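Local coordinates for protein tropomodulin (Caenorhabditis elegans, PDB 1PGV) that probably caps the pointed end of actin filaments, blocking their elongation and depolymerization there, the chain here being its C-terminal domain, at residues 108-113 and 134-139; 74-79 and 102-107. All blocks are in the same frame, centred on the assembly; numbering follows the deposited sequence. Where two conformers were deposited one is given.

How the interactions relate
Followed from the N terminus, the chain first lays down strand 74-76 and its exit loop, runs through helices 84-87 and 90-96, and returns as strand 102-104, closing interaction 2 as a parallel strand pair. It then turns directly into 108-113, the loop that leads into helix 112-121, passes through strand 130-132 and closes interaction 1 when loop 134-139 reaches back. The two contacts therefore stand in series, neither nested nor crossed. They also touch: Gln136 of interaction 1 probably hydrogen-bonds the Val105 carbonyl of interaction 2, and Asp134 O probably accepts from Ser107 N. Together they join the sheet to the loops leading from strands to helices.

Interaction 1 (108-113 and 134-139); sequences NFLTPE and DNQRQS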
loop_
_atom_site.group_PDB
_atom_site.type_symbol
_atom_site.label_atom_id
_atom_site.label_comp_id
_atom_site.label_asym_id
_atom_site.label_seq_id
_atom_site.Cartn_x
_atom_site.Cartn_y
_atom_site.Cartn_z
ATOM N N ASN A 108 -1.322 6.452 10.775
ATOM C CA ASN A 108 -0.003 7.052 10.931
ATOM C C ASN A 108 -0.097 8.561 10.716
ATOM O O ASN A 108 -1.149 9.154 10.966
ATOM C CB ASN A 108 0.995 6.422 9.953
ATOM C CG ASN A 108 1.407 5.021 10.379
ATOM O OD1 ASN A 108 1.895 4.823 11.493
ATOM N ND2 ASN A 108 1.209 4.043 9.499
ATOM N N PHE A 109 0.996 9.171 10.265
ATOM C CA PHE A 109 1.039 10.614 10.032
ATOM C C PHE A 109 1.353 10.945 8.575
ATOM O O PHE A 109 2.015 11.945 8.281
ATOM C CB PHE A 109 2.093 11.248 10.946
ATOM C CG PHE A 109 1.804 11.073 12.408
ATOM C CD1 PHE A 109 0.893 11.903 13.054
ATOM C CD2 PHE A 109 2.413 10.053 13.131
ATOM C CE1 PHE A 109 0.587 11.719 14.403
ATOM C CE2 PHE A 109 2.117 9.859 14.480
ATOM C CZ PHE A 109 1.202 10.692 15.117
ATOM N N LEU A 110 0.871 10.109 7.663
ATOM C CA LEU A 110 1.115 10.321 6.242
ATOM C C LEU A 110 0.199 11.402 5.678
ATOM O O LEU A 110 -0.964 11.504 6.059
ATOM C CB LEU A 110 0.912 9.010 5.476
ATOM C CG LEU A 110 1.762 7.842 5.976
ATOM C CD1 LEU A 110 1.574 6.648 5.047
ATOM C CD2 LEU A 110 3.233 8.252 6.017
ATOM N N THR A 111 0.730 12.208 4.764
ATOM C CA THR A 111 -0.046 13.288 4.163
ATOM C C THR A 111 -0.861 12.823 2.964
ATOM O O THR A 111 -0.505 11.849 2.302
ATOM C CB THR A 111 0.863 14.430 3.677
ATOM O OG1 THR A 111 1.653 13.971 2.574
ATOM C CG2 THR A 111 1.780 14.891 4.796
ATOM N N PRO A 112 -1.965 13.526 2.666
ATOM C CA PRO A 112 -2.820 13.171 1.530
ATOM C C PRO A 112 -2.022 13.115 0.232
ATOM O O PRO A 112 -2.256 12.254 -0.619
ATOM C CB PRO A 112 -3.855 14.294 1.518
ATOM C CG PRO A 112 -4.007 14.611 2.969
ATOM C CD PRO A 112 -2.568 14.617 3.453
ATOM N N GLU A 113 -1.072 14.036 0.086
ATOM C CA GLU A 113 -0.248 14.096 -1.113
ATOM C C GLU A 113 0.605 12.845 -1.282
ATOM O O GLU A 113 0.741 12.322 -2.387
ATOM C CB GLU A 113 0.671 15.324 -1.072
ATOM C CG GLU A 113 -0.053 16.666 -1.044
ATOM C CD GLU A 113 -0.960 16.826 0.163
ATOM O OE1 GLU A 113 -0.513 16.553 1.296
ATOM O OE2 GLU A 113 -2.123 17.237 -0.024
ATOM N N ASP A 134 -6.374 4.459 5.896
ATOM C CA ASP A 134 -7.309 5.358 6.561
ATOM C C ASP A 134 -6.849 5.759 7.957
ATOM O O ASP A 134 -5.909 5.191 8.508
ATOM C CB ASP A 134 -8.694 4.718 6.661
ATOM C CG ASP A 134 -9.822 5.725 6.479
ATOM O OD1 ASP A 134 -9.650 6.911 6.850
ATOM O OD2 ASP A 134 -10.890 5.324 5.970
ATOM N N ASN A 135 -7.527 6.761 8.506
ATOM C CA ASN A 135 -7.250 7.262 9.845
ATOM C C ASN A 135 -5.879 7.878 10.068
ATOM O O ASN A 135 -5.275 7.673 11.124
ATOM C CB ASN A 135 -7.477 6.154 10.874
ATOM C CG ASN A 135 -8.917 5.690 10.913
ATOM O OD1 ASN A 135 -9.837 6.494 11.088
ATOM N ND2 ASN A 135 -9.124 4.389 10.750
ATOM N N GLN A 136 -5.377 8.621 9.086
ATOM C CA GLN A 136 -4.090 9.288 9.259
ATOM C C GLN A 136 -4.415 10.473 10.163
ATOM O O GLN A 136 -5.590 10.812 10.335
ATOM C CB GLN A 136 -3.540 9.804 7.926
ATOM C CG GLN A 136 -3.223 8.731 6.881
ATOM C CD GLN A 136 -2.246 7.680 7.379
ATOM O OE1 GLN A 136 -1.236 7.997 8.008
ATOM N NE2 GLN A 136 -2.538 6.418 7.085
ATOM N N ARG A 137 -3.394 11.096 10.745
ATOM C CA ARG A 137 -3.626 12.246 11.613
ATOM C C ARG A 137 -4.340 13.320 10.798
ATOM O O ARG A 137 -5.301 13.926 11.266
ATOM C CB ARG A 137 -2.298 12.776 12.170
ATOM C CG ARG A 137 -2.433 14.042 13.015
ATOM C CD ARG A 137 -3.482 13.895 14.115
ATOM N NE ARG A 137 -3.095 12.936 15.149
ATOM C CZ ARG A 137 -2.093 13.113 16.005
ATOM N NH1 ARG A 137 -1.361 14.220 15.962
ATOM N NH2 ARG A 137 -1.822 12.182 16.913
ATOM N N GLN A 138 -3.865 13.542 9.575
ATOM C CA GLN A 138 -4.479 14.506 8.658
ATOM C C GLN A 138 -5.499 13.717 7.852
ATOM O O GLN A 138 -5.144 13.100 6.849
ATOM C CB GLN A 138 -3.453 15.073 7.676
ATOM C CG GLN A 138 -2.372 15.942 8.262
ATOM C CD GLN A 138 -1.471 16.508 7.179
ATOM O OE1 GLN A 138 -1.942 17.139 6.229
ATOM N NE2 GLN A 138 -0.169 16.282 7.312
ATOM N N SER A 139 -6.756 13.739 8.272
ATOM C CA SER A 139 -7.791 12.982 7.578
ATOM C C SER A 139 -8.306 13.584 6.269
ATOM O O SER A 139 -8.560 12.854 5.309
ATOM C CB SER A 139 -8.966 12.727 8.530
ATOM O OG SER A 139 -9.454 13.936 9.079
HETATM O O HOH W 1 -2.639 8.292 13.278
HETATM O O HOH W 2 0.702 14.320 8.760
HETATM O O HOH W 3 -1.394 12.645 8.554
HETATM O O HOH W 4 -3.647 11.845 5.035
#
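Gln136 OE1 is the polar atom that the 108-113 turn grips. Leu110 N donates to Gln136 OE1 over 3.0 Å at 158°, tilted out of the amide's carbonyl plane, and Asn108 N adds a weak second bond to that OE1 at 3.2 Å. The chain of Gln136 is bent at chi2, which brings the amide back to the N-H groups of Leu110 and Asn108. NE2 donates to the carbonyls of Val105 and Ala133, so both halves of the amide are used and its rotation is fixed. Glutamine suits this buried place because it offers an acceptor and a donor without a charge. Backbone pairing adds Arg137 N to Asn108 O, 3.0 Å, with the Gln136 CA-H leaning on the same oxygen. The Asn108 side chain turns elsewhere, to Thr80 and Leu77.

Beyond the amide, Phe109 and Arg137 run side by side. A chi1 of 176° swings Arg137 CG opposite the backbone N, and bends further out lay its guanidinium so that Phe109 CE1 sits over the centre of one face, 3.4 Å from Arg137 CZ. The planes are 88° apart, so the ring presents its edge to the cation. Arginine's long stem and flat guanidinium suit it to lie along a partly exposed aromatic. Thr111 CG2 lies 3.5 Å from Gln138 NE2, while Thr111 OG1 caps helix 112-121 through Leu114 N and also bonds Asp84. Water fills the seam: one molecule accepts from Gln138 NE2 and donates to Phe109 O, and two others link Leu110 O to the Gln138 backbone. The chemistry thus changes from a buried, uncharged amide that takes the N-H of Leu110 and, weakly, that of Asn108 to a hydrated outer edge, where water shares the Phe109 and Leu110 carbonyls with Gln138.

Interaction 2 (74-79 and 102-107); sequences KFSLAN and VLNVES
Val102 opens the pairing: Val102 O accepts from Phe75 N at 3.0 Å, while the valine side chain lies alongside the aliphatic stem of Lys74, Val102 CB to Lys74 CG 4.0 Å. The long methylene chain of Lys74 lets it pack on a valine and still carry its charge outward. Leu103 lies on the other face beside Phe75, its CD1 4.2 Å from Phe75 CB; there Leu77 CD1 sits over the centre of the Phe75 ring, and helix 90-96 covers the face with Leu90, Leu93 and Ile94. Apolar branched and aromatic residues suit this buried side.

Asn104 uses both backbone and side chain. Its N donates to Phe75 O in the carbonyl plane, and its O receives Leu77 N in a short 2.7 Å bond at 173°. The amide turns along its own chain, OD1 accepting Glu106 N at 3.0 Å, an Asx turn, and ND2 reaching Glu106 OE2 from above the carboxylate plane, an arrangement set by a chi1 of -177° that points CG away from the backbone N. A leucine in its place would probably leave Glu106 N and its carboxylate without these partners, the bend after the strand less firmly set. Ser76 OG, which bonds Asn49, comes close to Asn104 CB.

Val105 then packs its CG1 against Leu77 CD1. Glu106 rests CG on the Ala78 CB, 3.7 Å away, a small methyl that lies against both Glu106 CG and the Asn104 amide, and the Glu106 carbonyl receives Asn79 N. At Ser107 a water bridges the backbone O to Asn79 OD1. Such parallel strands, in register and continued by matching exit loops, with helices against one face, are characteristic of the leucine-rich-repeat-like alpha/beta fold of the tropomodulin C-terminal domain.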
loop_
_atom_site.group_PDB
_atom_site.type_symbol
_atom_site.label_atom_id
_atom_site.label_comp_id
_atom_site.label_asym_id
_atom_site.label_seq_id
_atom_site.Cartn_x
_atom_site.Cartn_y
_atom_site.Cartn_z
ATOM N N LYS A 74 2.666 -9.533 1.836
ATOM C CA LYS A 74 1.963 -8.639 2.745
ATOM C C LYS A 74 2.947 -7.827 3.571
ATOM O O LYS A 74 3.875 -8.370 4.168
ATOM C CB LYS A 74 1.046 -9.433 3.676
ATOM C CG LYS A 74 -0.016 -10.248 2.960
ATOM C CD LYS A 74 -0.911 -10.975 3.956
ATOM C CE LYS A 74 -1.979 -11.796 3.247
ATOM N NZ LYS A 74 -2.898 -12.456 4.219
ATOM N N PHE A 75 2.740 -6.514 3.594
ATOM C CA PHE A 75 3.609 -5.621 4.344
ATOM C C PHE A 75 2.704 -4.665 5.105
ATOM O O PHE A 75 1.982 -3.868 4.507
ATOM C CB PHE A 75 4.533 -4.868 3.380
ATOM C CG PHE A 75 5.622 -4.081 4.062
ATOM C CD1 PHE A 75 6.043 -4.409 5.348
ATOM C CD2 PHE A 75 6.255 -3.033 3.399
ATOM C CE1 PHE A 75 7.080 -3.705 5.963
ATOM C CE2 PHE A 75 7.294 -2.323 4.007
ATOM C CZ PHE A 75 7.705 -2.663 5.290
ATOM N N SER A 76 2.719 -4.766 6.432
ATOM C CA SER A 76 1.863 -3.922 7.253
ATOM C C SER A 76 2.666 -3.102 8.255
ATOM O O SER A 76 3.485 -3.641 9.004
ATOM C CB SER A 76 0.838 -4.784 7.993
ATOM O OG SER A 76 -0.174 -3.985 8.580
ATOM N N LEU A 77 2.425 -1.794 8.251
ATOM C CA LEU A 77 3.106 -0.867 9.150
ATOM C C LEU A 77 2.070 0.045 9.788
ATOM O O LEU A 77 2.311 1.242 9.969
ATOM C CB LEU A 77 4.108 0.004 8.387
ATOM C CG LEU A 77 5.033 -0.607 7.338
ATOM C CD1 LEU A 77 4.242 -0.903 6.069
ATOM C CD2 LEU A 77 6.162 0.377 7.032
ATOM N N ALA A 78 0.912 -0.514 10.114
ATOM C CA ALA A 78 -0.156 0.261 10.724
ATOM C C ALA A 78 0.229 0.715 12.125
ATOM O O ALA A 78 0.878 -0.013 12.872
ATOM C CB ALA A 78 -1.439 -0.562 10.785
ATOM N N ASN A 79 -0.173 1.932 12.468
ATOM C CA ASN A 79 0.100 2.482 13.786
ATOM C C ASN A 79 1.553 2.317 14.230
ATOM O O ASN A 79 1.829 1.731 15.278
ATOM C CB ASN A 79 -0.839 1.837 14.805
ATOM C CG ASN A 79 -0.803 2.525 16.150
ATOM O OD1 ASN A 79 -0.886 3.753 16.234
ATOM N ND2 ASN A 79 -0.698 1.736 17.216
ATOM N N VAL A 102 -0.775 -6.933 -0.345
ATOM C CA VAL A 102 -1.432 -6.131 0.672
ATOM C C VAL A 102 -0.441 -5.156 1.296
ATOM O O VAL A 102 0.651 -5.542 1.699
ATOM C CB VAL A 102 -2.020 -7.037 1.783
ATOM C CG1 VAL A 102 -2.623 -6.196 2.897
ATOM C CG2 VAL A 102 -3.079 -7.957 1.185
ATOM N N LEU A 103 -0.825 -3.884 1.337
ATOM C CA LEU A 103 0.017 -2.852 1.930
ATOM C C LEU A 103 -0.861 -2.094 2.905
ATOM O O LEU A 103 -1.898 -1.553 2.521
ATOM C CB LEU A 103 0.552 -1.900 0.858
ATOM C CG LEU A 103 1.439 -0.773 1.401
ATOM C CD1 LEU A 103 2.651 -1.371 2.096
ATOM C CD2 LEU A 103 1.866 0.146 0.253
ATOM N N ASN A 104 -0.454 -2.068 4.169
ATOM C CA ASN A 104 -1.223 -1.386 5.202
ATOM C C ASN A 104 -0.393 -0.315 5.908
ATOM O O ASN A 104 0.583 -0.628 6.590
ATOM C CB ASN A 104 -1.719 -2.409 6.228
ATOM C CG ASN A 104 -2.586 -1.790 7.302
ATOM O OD1 ASN A 104 -2.816 -0.575 7.318
ATOM N ND2 ASN A 104 -3.083 -2.625 8.209
ATOM N N VAL A 105 -0.781 0.945 5.733
ATOM C CA VAL A 105 -0.083 2.063 6.368
ATOM C C VAL A 105 -1.074 2.959 7.105
ATOM O O VAL A 105 -0.852 4.167 7.250
ATOM C CB VAL A 105 0.675 2.927 5.327
ATOM C CG1 VAL A 105 1.744 2.107 4.641
ATOM C CG2 VAL A 105 -0.302 3.494 4.307
ATOM N N GLU A 106 -2.166 2.369 7.581
ATOM C CA GLU A 106 -3.189 3.139 8.279
ATOM C C GLU A 106 -2.750 3.637 9.659
ATOM O O GLU A 106 -1.764 3.164 10.223
ATOM C CB GLU A 106 -4.465 2.302 8.426
ATOM C CG GLU A 106 -4.396 1.252 9.526
ATOM C CD GLU A 106 -5.600 0.318 9.531
ATOM O OE1 GLU A 106 -6.735 0.800 9.338
ATOM O OE2 GLU A 106 -5.407 -0.898 9.743
ATOM N N SER A 107 -3.498 4.607 10.176
ATOM C CA SER A 107 -3.267 5.191 11.495
ATOM C C SER A 107 -1.873 5.746 11.757
ATOM O O SER A 107 -1.305 5.541 12.834
ATOM C CB SER A 107 -3.625 4.166 12.574
ATOM O OG SER A 107 -5.004 3.849 12.511
HETATM O O HOH W 5 0.748 5.913 14.634
#